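Local coordinates for peptidylprolyl Isomerase (Naegleria fowleri, PDB 6B4P), which probably catalyses the cis-trans isomerisation of peptide bonds that precede proline, as other FKBP-type peptidyl-prolyl isomerases do, at residues Asp12-Ile16 and Ser92-Ile96; Thr47-Thr51 and Pro112-Met118; Val75-Trp79 and Leu117-Ile121; Val83-Gly89 and Ile121-Trp126. All coordinates share one frame; numbering follows the deposited sequence. Where two conformers were deposited one is given.

Contact 1: Asp12-Ile16 and Ser92-Ile96; sequences DWIPI and SYFEI
Trp13 reaches across to Tyr93 and Glu95, while Ile16 meets Phe94 on the other side of strand 92-96. The aromatic contact joins the six-membered ring of Trp13 to the ring of Tyr93 rim to rim: neither covers the other's face, the planes lie 26° apart, and CH2 of Trp13 is 3.8 Å from CD2 of Tyr93. The indole also leans on polar backbone, its CZ3 coming to 3.6 Å from the carbonyl O of Tyr93. Beyond that, CH2 rests 4.0 Å from CB of Glu95, whose extended chain runs roughly at right angles to the indole. A broad, rigid ring suits this place because one rim can cover three consecutive residues. On the opposite face of the strand an aliphatic end meets an aromatic one: CD1 of Ile16 comes to the edge of the Phe94 ring, 3.4 Å from CE1. Ile16 CG1 lies anti to the carbonyl carbon (chi1 -62°), and the extended end carries the methyl to that ring. Strand 23-26 lies between the two segments, pairing with both, and its Lys23 and Lys25 make cation-pi contacts with Trp13. The arrangement is thus the edge of the antiparallel FKBP sheet, where an N-terminal strand is added beyond strand 23-26.

Contact 2: Thr47-Thr51 and Pro112-Met118; sequences TGTLT and PANSTLM
Thr49 and Met118 face each other as an antiparallel hydrogen-bonded pair, each N-H donating to the other's carbonyl: Thr49 N to Met118 O and Met118 N to Thr49 O are both 2.8 Å. The two bonds are nearly straight, at 168° and 165°. Gly48 adds a CA-H...O contact, its CA lying 3.3 Å from Met118 O, so that carbonyl is approached by two donors of unequal strength. The Met118 side chain leaves this pair along a folded path. Its CB lies 3.3 Å from OG1 of Thr49, and CG passes over the backbone, 3.8 Å from Thr49 O. SD then comes to 4.0 Å from CG2 of Thr51. Bends at both chi2 and chi3 turn CE away from 47-51, a course that an unbranched, flexible chain can follow easily. Farther along, the Thr51 and Thr116 methyls, CG2 to CG2, are 3.6 Å apart, and a water accepts from Thr51 N and donates to Thr116 O, joining the two backbones just past the paired strands. On the other face the end of Leu50 abuts the Pro112 ring, CD1 to CD 3.9 Å; a branched aliphatic end suits this apolar ring. Within the loop Ser115 OG donates to Pro112 O. Strand 41-50 flanks strand 117-126 on one edge and strand 91-96 flanks it on the other, where Tyr93 and Glu95 receive the end of Met118; strand 55-58 lies beyond Thr47 and Leu50.

Contact 3: Val75-Trp79 and Leu117-Ile121; sequences VIRGW and LMFEI
Trp79 CG lies anti to its carbonyl carbon, beside the backbone N (chi1 -85°), which carries the indole from the start of helix 77-84 toward Phe119 and Ile121, whose side chains project from strand 117-121 to meet it. This is the core of the FKBP fold, in which a curved antiparallel sheet wraps around a short helix. In the family an indole in this position commonly forms the floor of the proline-binding pocket, and Trp79 is consistent with that role. Its edge is driven into the face of Phe119 as a T-shaped pair, with the Phe119 ring 4.5 Å from the five-membered ring between centroids and the planes 77° apart. The six-membered part joins in, CZ2 lying 3.6 Å from Phe119 CE1. One indole face is covered by Ile121, whose CD1 stands 3.9 Å from the five-membered ring centroid in a CH-pi contact. Ile76, just before the helix, fills in beside the pair: its CD1 is 4.0 Å from Phe119 CE2 and touches Leu117 more loosely. Tyr46 of strand 41-50 makes another edge-to-face contact with Trp79; flat rings suit this buried core because edges and faces can interlock. Trp79 NE1 itself lies over the centre of the Phe119 ring, 3.3 Å above its plane.

Contact 4: Val83-Gly89 and Ile121-Trp126; sequences VKSMKKG and IELLSW
The connection that leaves helix 77-84 and leads to strand 91-96 folds against the C-terminal half of strand 117-126 in the curled FKBP sheet, with Met86 and Val83 meeting Leu123 inside and Lys88 meeting Trp126 outside. The inner part is aliphatic. Leu123, which the other segment covers more than any other residue of the contact, places CD1 4.1 Å from Val83 CG1 and CB 3.8 Å from Met86 CE. The same Met86 methyl lies 3.2 Å from Ile121 O, a bend at chi3 (72°) tucking it against the strand backbone; the residue suits the place as an unbranched, flexible chain that can bring its terminal methyl there. The strand is then tied to the turn by one bond, Gly89 N to Leu123 O at 2.7 Å, well aligned with the carbonyl but bent to 133° at the hydrogen. Gly89 has a positive phi (82°), and with Lys88 it has the backbone angles of the central pair of a type II turn, a conformation that glycine adopts readily. Outside, Lys88 drapes over one face of the indole: CE is 3.8 Å from the six-membered ring centroid of Trp126, and NZ 4.6 Å in a cation-pi contact. With NZ also in a long, weak ion pair with Glu34, the lysine's hold on Trp126 is probably as much dispersive as electrostatic.

Strand 117-126 unites three of the four contacts: contact 2 lies at its start, contact 3 follows, sharing Leu117 and Met118, and contact 4 takes its far end, sharing Ile121 with contact 3. Contact 1 joins through strand 91-96, the neighbour of 117-126 in the sheet. Contact 3 is nearest the middle of the chain; the centres of contacts 2, 1 and 4 lie about 9, 10 and 12 Å from its centre, whereas contacts 2 and 4 are about 21 Å apart. In sequence, 12-16, 47-51, 75-79 and 83-89 all precede 92-96 and the segments 112-118, 117-121 and 121-126. Strands 91-96 and 117-126 thus tie early segments into one sheet, with helix 77-84 packed against 117-126 at contact 3.

Contact 1: Asp12-Ile16 and Ser92-Ile96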
loop_
_atom_site.group_PDB
_atom_site.type_symbol
_atom_site.label_atom_id
_atom_site.label_comp_id
_atom_site.label_asym_id
_atom_site.label_seq_id
_atom_site.Cartn_x
_atom_site.Cartn_y
_atom_site.Cartn_z
ATOM N N ASP A 12 2.725 14.168 -9.345
ATOM C CA ASP A 12 1.621 13.616 -10.116
ATOM C C ASP A 12 1.584 12.096 -9.963
ATOM O O ASP A 12 2.505 11.477 -9.421
ATOM C CB ASP A 12 1.751 13.980 -11.590
ATOM C CG ASP A 12 1.299 15.396 -11.884
ATOM O OD1 ASP A 12 0.134 15.737 -11.566
ATOM O OD2 ASP A 12 2.114 16.164 -12.435
ATOM N N TRP A 13 0.507 11.487 -10.461
ATOM C CA TRP A 13 0.364 10.037 -10.371
ATOM C C TRP A 13 1.468 9.326 -11.150
ATOM O O TRP A 13 1.783 9.691 -12.288
ATOM C CB TRP A 13 -1.004 9.595 -10.893
ATOM C CG TRP A 13 -2.156 9.937 -10.013
ATOM C CD1 TRP A 13 -3.162 10.831 -10.281
ATOM C CD2 TRP A 13 -2.449 9.378 -8.731
ATOM N NE1 TRP A 13 -4.058 10.858 -9.238
ATOM C CE2 TRP A 13 -3.639 9.986 -8.269
ATOM C CE3 TRP A 13 -1.812 8.434 -7.915
ATOM C CZ2 TRP A 13 -4.213 9.666 -7.038
ATOM C CZ3 TRP A 13 -2.389 8.113 -6.687
ATOM C CH2 TRP A 13 -3.577 8.738 -6.260
ATOM N N ILE A 14 2.062 8.322 -10.520
ATOM C CA ILE A 14 3.105 7.469 -11.083
ATOM C C ILE A 14 2.504 6.080 -11.271
ATOM O O ILE A 14 2.116 5.449 -10.282
ATOM C CB ILE A 14 4.333 7.402 -10.160
ATOM C CG1 ILE A 14 4.920 8.797 -9.942
ATOM C CG2 ILE A 14 5.382 6.442 -10.716
ATOM C CD1 ILE A 14 5.880 8.872 -8.778
ATOM N N PRO A 15 2.402 5.566 -12.496
ATOM C CA PRO A 15 1.846 4.221 -12.686
ATOM C C PRO A 15 2.788 3.142 -12.170
ATOM O O PRO A 15 4.010 3.231 -12.323
ATOM C CB PRO A 15 1.666 4.116 -14.209
ATOM C CG PRO A 15 1.823 5.520 -14.733
ATOM C CD PRO A 15 2.746 6.203 -13.778
ATOM N N ILE A 16 2.204 2.114 -11.560
ATOM C CA ILE A 16 2.941 0.968 -11.032
ATOM C C ILE A 16 2.672 -0.285 -11.853
ATOM O O ILE A 16 3.599 -0.993 -12.251
ATOM C CB ILE A 16 2.597 0.728 -9.546
ATOM C CG1 ILE A 16 2.999 1.928 -8.703
ATOM C CG2 ILE A 16 3.307 -0.522 -9.026
ATOM C CD1 ILE A 16 2.407 1.877 -7.335
ATOM N N SER A 92 4.200 7.244 0.396
ATOM C CA SER A 92 3.503 7.438 -0.866
ATOM C C SER A 92 2.019 7.180 -0.690
ATOM O O SER A 92 1.577 6.551 0.273
ATOM C CB SER A 92 4.073 6.539 -1.962
ATOM O OG SER A 92 5.333 7.069 -2.360
ATOM N N TYR A 93 1.255 7.718 -1.635
ATOM C CA TYR A 93 -0.200 7.636 -1.650
ATOM C C TYR A 93 -0.614 6.807 -2.855
ATOM O O TYR A 93 -0.244 7.133 -3.985
ATOM C CB TYR A 93 -0.788 9.042 -1.723
ATOM C CG TYR A 93 -2.287 9.143 -1.651
ATOM C CD1 TYR A 93 -2.991 8.666 -0.547
ATOM C CD2 TYR A 93 -3.002 9.761 -2.665
ATOM C CE1 TYR A 93 -4.366 8.800 -0.469
ATOM C CE2 TYR A 93 -4.371 9.887 -2.598
ATOM C CZ TYR A 93 -5.048 9.404 -1.499
ATOM O OH TYR A 93 -6.415 9.550 -1.433
ATOM N N PHE A 94 -1.353 5.732 -2.610
ATOM C CA PHE A 94 -1.689 4.753 -3.634
ATOM C C PHE A 94 -3.181 4.736 -3.910
ATOM O O PHE A 94 -3.995 4.729 -2.984
ATOM C CB PHE A 94 -1.266 3.343 -3.205
ATOM C CG PHE A 94 0.215 3.148 -3.096
ATOM C CD1 PHE A 94 0.921 2.538 -4.119
ATOM C CD2 PHE A 94 0.900 3.544 -1.953
ATOM C CE1 PHE A 94 2.303 2.335 -4.007
ATOM C CE2 PHE A 94 2.283 3.330 -1.841
ATOM C CZ PHE A 94 2.974 2.730 -2.870
ATOM N N GLU A 95 -3.536 4.696 -5.193
ATOM C CA GLU A 95 -4.874 4.320 -5.622
ATOM C C GLU A 95 -4.839 2.862 -6.051
ATOM O O GLU A 95 -4.094 2.505 -6.973
ATOM C CB GLU A 95 -5.348 5.205 -6.767
ATOM C CG GLU A 95 -6.766 4.887 -7.185
ATOM C CD GLU A 95 -7.385 5.976 -8.040
ATOM O OE1 GLU A 95 -7.445 7.141 -7.587
ATOM O OE2 GLU A 95 -7.770 5.669 -9.182
ATOM N N ILE A 96 -5.647 2.030 -5.406
ATOM C CA ILE A 96 -5.605 0.589 -5.601
ATOM C C ILE A 96 -6.979 0.121 -6.063
ATOM O O ILE A 96 -7.883 -0.075 -5.253
ATOM C CB ILE A 96 -5.175 -0.132 -4.314
ATOM C CG1 ILE A 96 -3.825 0.417 -3.842
ATOM C CG2 ILE A 96 -5.055 -1.628 -4.562
ATOM C CD1 ILE A 96 -3.150 -0.418 -2.746
#

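Contact 2: Thr47-Thr51 and Pro112-Met118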
loop_
_atom_site.group_PDB
_atom_site.type_symbol
_atom_site.label_atom_id
_atom_site.label_comp_id
_atom_site.label_asym_id
_atom_site.label_seq_id
_atom_site.Cartn_x
_atom_site.Cartn_y
_atom_site.Cartn_z
ATOM N N THR A 47 -2.432 4.140 6.200
ATOM C CA THR A 47 -3.801 4.594 6.434
ATOM C C THR A 47 -4.623 4.261 5.198
ATOM O O THR A 47 -4.253 4.648 4.086
ATOM C CB THR A 47 -3.851 6.092 6.732
ATOM O OG1 THR A 47 -3.081 6.384 7.913
ATOM C CG2 THR A 47 -5.290 6.545 6.966
ATOM N N GLY A 48 -5.713 3.523 5.385
ATOM C CA GLY A 48 -6.588 3.128 4.293
ATOM C C GLY A 48 -7.890 3.907 4.334
ATOM O O GLY A 48 -8.521 4.028 5.388
ATOM N N THR A 49 -8.294 4.404 3.162
ATOM C CA THR A 49 -9.550 5.125 2.987
ATOM C C THR A 49 -10.272 4.614 1.751
ATOM O O THR A 49 -9.655 4.102 0.820
ATOM C CB THR A 49 -9.329 6.637 2.840
ATOM O OG1 THR A 49 -8.506 6.894 1.698
ATOM C CG2 THR A 49 -8.633 7.198 4.056
ATOM N N LEU A 50 -11.592 4.757 1.749
ATOM C CA LEU A 50 -12.356 4.540 0.533
ATOM C C LEU A 50 -12.201 5.757 -0.383
ATOM O O LEU A 50 -11.615 6.773 -0.002
ATOM C CB LEU A 50 -13.822 4.278 0.874
ATOM C CG LEU A 50 -14.071 3.135 1.871
ATOM C CD1 LEU A 50 -15.573 2.966 2.126
ATOM C CD2 LEU A 50 -13.446 1.818 1.392
ATOM N N THR A 51 -12.719 5.657 -1.615
ATOM C CA THR A 51 -12.568 6.789 -2.533
ATOM C C THR A 51 -13.430 7.982 -2.145
ATOM O O THR A 51 -13.321 9.045 -2.774
ATOM C CB THR A 51 -12.885 6.372 -3.971
ATOM O OG1 THR A 51 -14.119 5.650 -3.992
ATOM C CG2 THR A 51 -11.788 5.475 -4.492
ATOM N N PRO A 112 -16.533 -2.333 1.959
ATOM C CA PRO A 112 -17.674 -2.798 1.167
ATOM C C PRO A 112 -17.232 -3.555 -0.073
ATOM O O PRO A 112 -16.115 -3.401 -0.576
ATOM C CB PRO A 112 -18.394 -1.499 0.778
ATOM C CG PRO A 112 -17.702 -0.401 1.525
ATOM C CD PRO A 112 -16.340 -0.881 1.872
ATOM N N ALA A 113 -18.155 -4.364 -0.591
ATOM C CA ALA A 113 -17.870 -5.135 -1.792
ATOM C C ALA A 113 -17.453 -4.230 -2.947
ATOM O O ALA A 113 -18.013 -3.148 -3.148
ATOM C CB ALA A 113 -19.093 -5.964 -2.188
ATOM N N ASN A 114 -16.441 -4.677 -3.693
ATOM C CA ASN A 114 -16.014 -4.041 -4.944
ATOM C C ASN A 114 -15.476 -2.621 -4.724
ATOM O O ASN A 114 -15.850 -1.674 -5.419
ATOM C CB ASN A 114 -17.150 -4.051 -5.970
ATOM C CG ASN A 114 -16.672 -3.733 -7.356
ATOM O OD1 ASN A 114 -15.486 -3.877 -7.662
ATOM N ND2 ASN A 114 -17.584 -3.281 -8.207
ATOM N N SER A 115 -14.536 -2.487 -3.793
ATOM C CA SER A 115 -14.012 -1.184 -3.394
ATOM C C SER A 115 -12.639 -0.887 -3.988
ATOM O O SER A 115 -11.690 -1.655 -3.781
ATOM C CB SER A 115 -13.888 -1.102 -1.875
ATOM O OG SER A 115 -15.145 -1.006 -1.251
ATOM N N THR A 116 -12.519 0.262 -4.649
ATOM C CA THR A 116 -11.218 0.898 -4.820
ATOM C C THR A 116 -10.720 1.354 -3.455
ATOM O O THR A 116 -11.479 1.916 -2.666
ATOM C CB THR A 116 -11.334 2.098 -5.769
ATOM O OG1 THR A 116 -11.809 1.664 -7.048
ATOM C CG2 THR A 116 -9.975 2.792 -5.948
ATOM N N LEU A 117 -9.450 1.092 -3.151
ATOM C CA LEU A 117 -8.896 1.448 -1.853
ATOM C C LEU A 117 -7.787 2.464 -2.045
ATOM O O LEU A 117 -6.944 2.302 -2.933
ATOM C CB LEU A 117 -8.324 0.228 -1.115
ATOM C CG LEU A 117 -9.285 -0.942 -0.937
ATOM C CD1 LEU A 117 -8.579 -2.066 -0.217
ATOM C CD2 LEU A 117 -10.541 -0.514 -0.181
ATOM N N MET A 118 -7.778 3.496 -1.202
ATOM C CA MET A 118 -6.689 4.464 -1.173
ATOM C C MET A 118 -5.817 4.201 0.050
ATOM O O MET A 118 -6.336 4.011 1.155
ATOM C CB MET A 118 -7.229 5.888 -1.118
ATOM C CG MET A 118 -8.327 6.186 -2.127
ATOM S SD MET A 118 -7.828 5.965 -3.857
ATOM C CE MET A 118 -6.512 7.159 -4.019
HETATM O O HOH W 1 -13.932 2.890 -2.400
#

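Contact 3: Val75-Trp79 and Leu117-Ile121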
loop_
_atom_site.group_PDB
_atom_site.type_symbol
_atom_site.label_atom_id
_atom_site.label_comp_id
_atom_site.label_asym_id
_atom_site.label_seq_id
_atom_site.Cartn_x
_atom_site.Cartn_y
_atom_site.Cartn_z
ATOM N N VAL A 75 -0.559 -10.369 1.194
ATOM C CA VAL A 75 -1.301 -9.126 1.258
ATOM C C VAL A 75 -1.918 -8.900 -0.114
ATOM O O VAL A 75 -1.655 -9.643 -1.059
ATOM C CB VAL A 75 -0.416 -7.928 1.660
ATOM C CG1 VAL A 75 0.097 -8.088 3.091
ATOM C CG2 VAL A 75 0.732 -7.775 0.669
ATOM N N ILE A 76 -2.723 -7.843 -0.228
ATOM C CA ILE A 76 -3.344 -7.563 -1.517
ATOM C C ILE A 76 -2.272 -7.262 -2.558
ATOM O O ILE A 76 -1.179 -6.767 -2.244
ATOM C CB ILE A 76 -4.362 -6.412 -1.424
ATOM C CG1 ILE A 76 -3.726 -5.135 -0.869
ATOM C CG2 ILE A 76 -5.569 -6.855 -0.593
ATOM C CD1 ILE A 76 -4.683 -3.945 -0.858
ATOM N N ARG A 77 -2.596 -7.574 -3.820
ATOM C CA ARG A 77 -1.617 -7.439 -4.896
ATOM C C ARG A 77 -1.095 -6.012 -5.004
ATOM O O ARG A 77 0.093 -5.794 -5.283
ATOM C CB ARG A 77 -2.240 -7.886 -6.217
ATOM C CG ARG A 77 -1.262 -7.913 -7.374
ATOM C CD ARG A 77 -1.803 -8.775 -8.500
ATOM N NE ARG A 77 -3.056 -8.260 -9.047
ATOM C CZ ARG A 77 -3.157 -7.650 -10.224
ATOM N NH1 ARG A 77 -2.078 -7.482 -10.975
ATOM N NH2 ARG A 77 -4.335 -7.213 -10.653
ATOM N N GLY A 78 -1.967 -5.024 -4.796
ATOM C CA GLY A 78 -1.524 -3.642 -4.868
ATOM C C GLY A 78 -0.477 -3.294 -3.829
ATOM O O GLY A 78 0.356 -2.412 -4.058
ATOM N N TRP A 79 -0.501 -3.970 -2.676
ATOM C CA TRP A 79 0.554 -3.763 -1.690
ATOM C C TRP A 79 1.851 -4.471 -2.080
ATOM O O TRP A 79 2.934 -3.895 -1.928
ATOM C CB TRP A 79 0.102 -4.244 -0.314
ATOM C CG TRP A 79 -0.673 -3.249 0.487
ATOM C CD1 TRP A 79 -1.471 -2.230 0.023
ATOM C CD2 TRP A 79 -0.721 -3.181 1.904
ATOM N NE1 TRP A 79 -2.010 -1.542 1.088
ATOM C CE2 TRP A 79 -1.565 -2.110 2.252
ATOM C CE3 TRP A 79 -0.123 -3.934 2.928
ATOM C CZ2 TRP A 79 -1.825 -1.769 3.580
ATOM C CZ3 TRP A 79 -0.395 -3.604 4.238
ATOM C CH2 TRP A 79 -1.237 -2.526 4.553
ATOM N N LEU A 117 -9.450 1.092 -3.151
ATOM C CA LEU A 117 -8.896 1.448 -1.853
ATOM C C LEU A 117 -7.787 2.464 -2.045
ATOM O O LEU A 117 -6.944 2.302 -2.933
ATOM C CB LEU A 117 -8.324 0.228 -1.115
ATOM C CG LEU A 117 -9.285 -0.942 -0.937
ATOM C CD1 LEU A 117 -8.579 -2.066 -0.217
ATOM C CD2 LEU A 117 -10.541 -0.514 -0.181
ATOM N N MET A 118 -7.778 3.496 -1.202
ATOM C CA MET A 118 -6.689 4.464 -1.173
ATOM C C MET A 118 -5.817 4.201 0.050
ATOM O O MET A 118 -6.336 4.011 1.155
ATOM C CB MET A 118 -7.229 5.888 -1.118
ATOM C CG MET A 118 -8.327 6.186 -2.127
ATOM S SD MET A 118 -7.828 5.965 -3.857
ATOM C CE MET A 118 -6.512 7.159 -4.019
ATOM N N PHE A 119 -4.495 4.204 -0.131
ATOM C CA PHE A 119 -3.602 3.971 0.997
ATOM C C PHE A 119 -2.480 4.992 1.005
ATOM O O PHE A 119 -1.815 5.191 -0.017
ATOM C CB PHE A 119 -2.959 2.572 0.973
ATOM C CG PHE A 119 -3.879 1.453 1.375
ATOM C CD1 PHE A 119 -4.044 1.117 2.702
ATOM C CD2 PHE A 119 -4.541 0.711 0.415
ATOM C CE1 PHE A 119 -4.873 0.058 3.077
ATOM C CE2 PHE A 119 -5.374 -0.331 0.779
ATOM C CZ PHE A 119 -5.534 -0.660 2.102
ATOM N N GLU A 120 -2.244 5.598 2.165
ATOM C CA GLU A 120 -0.949 6.196 2.468
ATOM C C GLU A 120 -0.108 5.086 3.077
ATOM O O GLU A 120 -0.558 4.446 4.025
ATOM C CB GLU A 120 -1.060 7.350 3.466
ATOM C CG GLU A 120 -1.752 8.595 2.945
ATOM C CD GLU A 120 -1.359 9.833 3.728
ATOM O OE1 GLU A 120 -0.842 9.690 4.858
ATOM O OE2 GLU A 120 -1.556 10.949 3.205
ATOM N N ILE A 121 1.081 4.834 2.525
ATOM C CA ILE A 121 1.986 3.802 3.032
ATOM C C ILE A 121 3.362 4.413 3.238
ATOM O O ILE A 121 3.885 5.090 2.345
ATOM C CB ILE A 121 2.095 2.601 2.076
ATOM C CG1 ILE A 121 0.711 2.017 1.766
ATOM C CG2 ILE A 121 3.019 1.546 2.671
ATOM C CD1 ILE A 121 0.770 0.835 0.803
#

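Contact 4: Val83-Gly89 and Ile121-Trp126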
loop_
_atom_site.group_PDB
_atom_site.type_symbol
_atom_site.label_atom_id
_atom_site.label_comp_id
_atom_site.label_asym_id
_atom_site.label_seq_id
_atom_site.Cartn_x
_atom_site.Cartn_y
_atom_site.Cartn_z
ATOM N N VAL A 83 4.546 -1.700 -2.621
ATOM C CA VAL A 83 5.680 -1.597 -1.702
ATOM C C VAL A 83 6.986 -1.966 -2.404
ATOM O O VAL A 83 8.026 -1.354 -2.136
ATOM C CB VAL A 83 5.419 -2.455 -0.450
ATOM C CG1 VAL A 83 6.626 -2.438 0.473
ATOM C CG2 VAL A 83 4.192 -1.917 0.295
ATOM N N LYS A 84 6.951 -2.911 -3.347
ATOM C CA LYS A 84 8.153 -3.211 -4.125
ATOM C C LYS A 84 8.683 -1.969 -4.841
ATOM O O LYS A 84 9.899 -1.836 -5.026
ATOM C CB LYS A 84 7.854 -4.324 -5.130
ATOM N N SER A 85 7.792 -1.047 -5.237
ATOM C CA SER A 85 8.180 0.170 -5.946
ATOM C C SER A 85 8.768 1.233 -5.035
ATOM O O SER A 85 9.279 2.242 -5.541
ATOM C CB SER A 85 6.979 0.772 -6.684
ATOM O OG SER A 85 6.160 1.551 -5.819
ATOM N N MET A 86 8.715 1.041 -3.722
ATOM C CA MET A 86 9.069 2.089 -2.776
ATOM C C MET A 86 10.530 2.008 -2.366
ATOM O O MET A 86 11.120 0.929 -2.283
ATOM C CB MET A 86 8.184 2.003 -1.536
ATOM C CG MET A 86 6.712 2.295 -1.832
ATOM S SD MET A 86 5.688 2.117 -0.372
ATOM C CE MET A 86 6.150 3.568 0.582
ATOM N N LYS A 87 11.106 3.173 -2.108
ATOM C CA LYS A 87 12.427 3.264 -1.509
ATOM C C LYS A 87 12.320 3.255 0.012
ATOM O O LYS A 87 11.276 3.571 0.591
ATOM C CB LYS A 87 13.137 4.529 -1.981
ATOM C CG LYS A 87 13.380 4.566 -3.487
ATOM C CD LYS A 87 13.957 5.903 -3.906
ATOM C CE LYS A 87 14.148 5.998 -5.416
ATOM N NZ LYS A 87 14.782 7.296 -5.796
ATOM N N LYS A 88 13.422 2.880 0.662
ATOM C CA LYS A 88 13.462 2.887 2.119
ATOM C C LYS A 88 13.061 4.259 2.648
ATOM O O LYS A 88 13.592 5.282 2.211
ATOM C CB LYS A 88 14.861 2.519 2.604
ATOM C CG LYS A 88 14.957 2.296 4.102
ATOM C CD LYS A 88 16.355 1.824 4.514
ATOM C CE LYS A 88 16.632 0.448 3.921
ATOM N NZ LYS A 88 17.932 -0.117 4.402
ATOM N N GLY A 89 12.108 4.279 3.582
ATOM C CA GLY A 89 11.646 5.535 4.160
ATOM C C GLY A 89 10.621 6.303 3.344
ATOM O O GLY A 89 10.080 7.306 3.842
ATOM N N ILE A 121 1.081 4.834 2.525
ATOM C CA ILE A 121 1.986 3.802 3.032
ATOM C C ILE A 121 3.362 4.413 3.238
ATOM O O ILE A 121 3.885 5.090 2.345
ATOM C CB ILE A 121 2.095 2.601 2.076
ATOM C CG1 ILE A 121 0.711 2.017 1.766
ATOM C CG2 ILE A 121 3.019 1.546 2.671
ATOM C CD1 ILE A 121 0.770 0.835 0.803
ATOM N N GLU A 122 3.931 4.207 4.418
ATOM C CA GLU A 122 5.310 4.587 4.707
ATOM C C GLU A 122 6.100 3.299 4.880
ATOM O O GLU A 122 5.754 2.472 5.731
ATOM C CB GLU A 122 5.416 5.446 5.963
ATOM C CG GLU A 122 6.841 5.857 6.267
ATOM C CD GLU A 122 6.955 6.739 7.496
ATOM O OE1 GLU A 122 5.945 6.896 8.210
ATOM O OE2 GLU A 122 8.057 7.277 7.752
ATOM N N LEU A 123 7.131 3.120 4.059
ATOM C CA LEU A 123 8.013 1.957 4.147
ATOM C C LEU A 123 9.100 2.275 5.166
ATOM O O LEU A 123 10.054 2.995 4.866
ATOM C CB LEU A 123 8.598 1.628 2.779
ATOM C CG LEU A 123 9.581 0.461 2.774
ATOM C CD1 LEU A 123 8.966 -0.774 3.440
ATOM C CD2 LEU A 123 10.015 0.161 1.364
ATOM N N LEU A 124 8.970 1.721 6.375
ATOM C CA LEU A 124 9.840 2.131 7.473
ATOM C C LEU A 124 11.212 1.486 7.386
ATOM O O LEU A 124 12.231 2.149 7.616
ATOM C CB LEU A 124 9.199 1.774 8.812
ATOM C CG LEU A 124 7.838 2.425 9.025
ATOM C CD1 LEU A 124 7.134 1.761 10.192
ATOM C CD2 LEU A 124 8.025 3.914 9.291
ATOM N N SER A 125 11.249 0.193 7.090
ATOM C CA SER A 125 12.456 -0.612 7.173
ATOM C C SER A 125 12.110 -1.990 6.646
ATOM O O SER A 125 10.946 -2.301 6.383
ATOM C CB SER A 125 12.974 -0.727 8.606
ATOM O OG SER A 125 11.986 -1.330 9.441
ATOM N N TRP A 126 13.133 -2.826 6.524
ATOM C CA TRP A 126 12.892 -4.238 6.263
ATOM C C TRP A 126 14.104 -5.025 6.726
ATOM O O TRP A 126 15.157 -4.466 7.046
ATOM C CB TRP A 126 12.593 -4.509 4.784
ATOM C CG TRP A 126 13.724 -4.195 3.850
ATOM C CD1 TRP A 126 14.805 -4.987 3.562
ATOM C CD2 TRP A 126 13.885 -3.003 3.072
ATOM N NE1 TRP A 126 15.615 -4.362 2.637
ATOM C CE2 TRP A 126 15.068 -3.145 2.325
ATOM C CE3 TRP A 126 13.137 -1.827 2.934
ATOM C CZ2 TRP A 126 15.529 -2.154 1.453
ATOM C CZ3 TRP A 126 13.589 -0.856 2.053
ATOM C CH2 TRP A 126 14.769 -1.016 1.336
HETATM O O HOH W 2 15.740 -1.326 6.719
HETATM O O HOH W 3 10.618 6.930 6.902
HETATM O O HOH W 4 8.595 9.029 5.590
#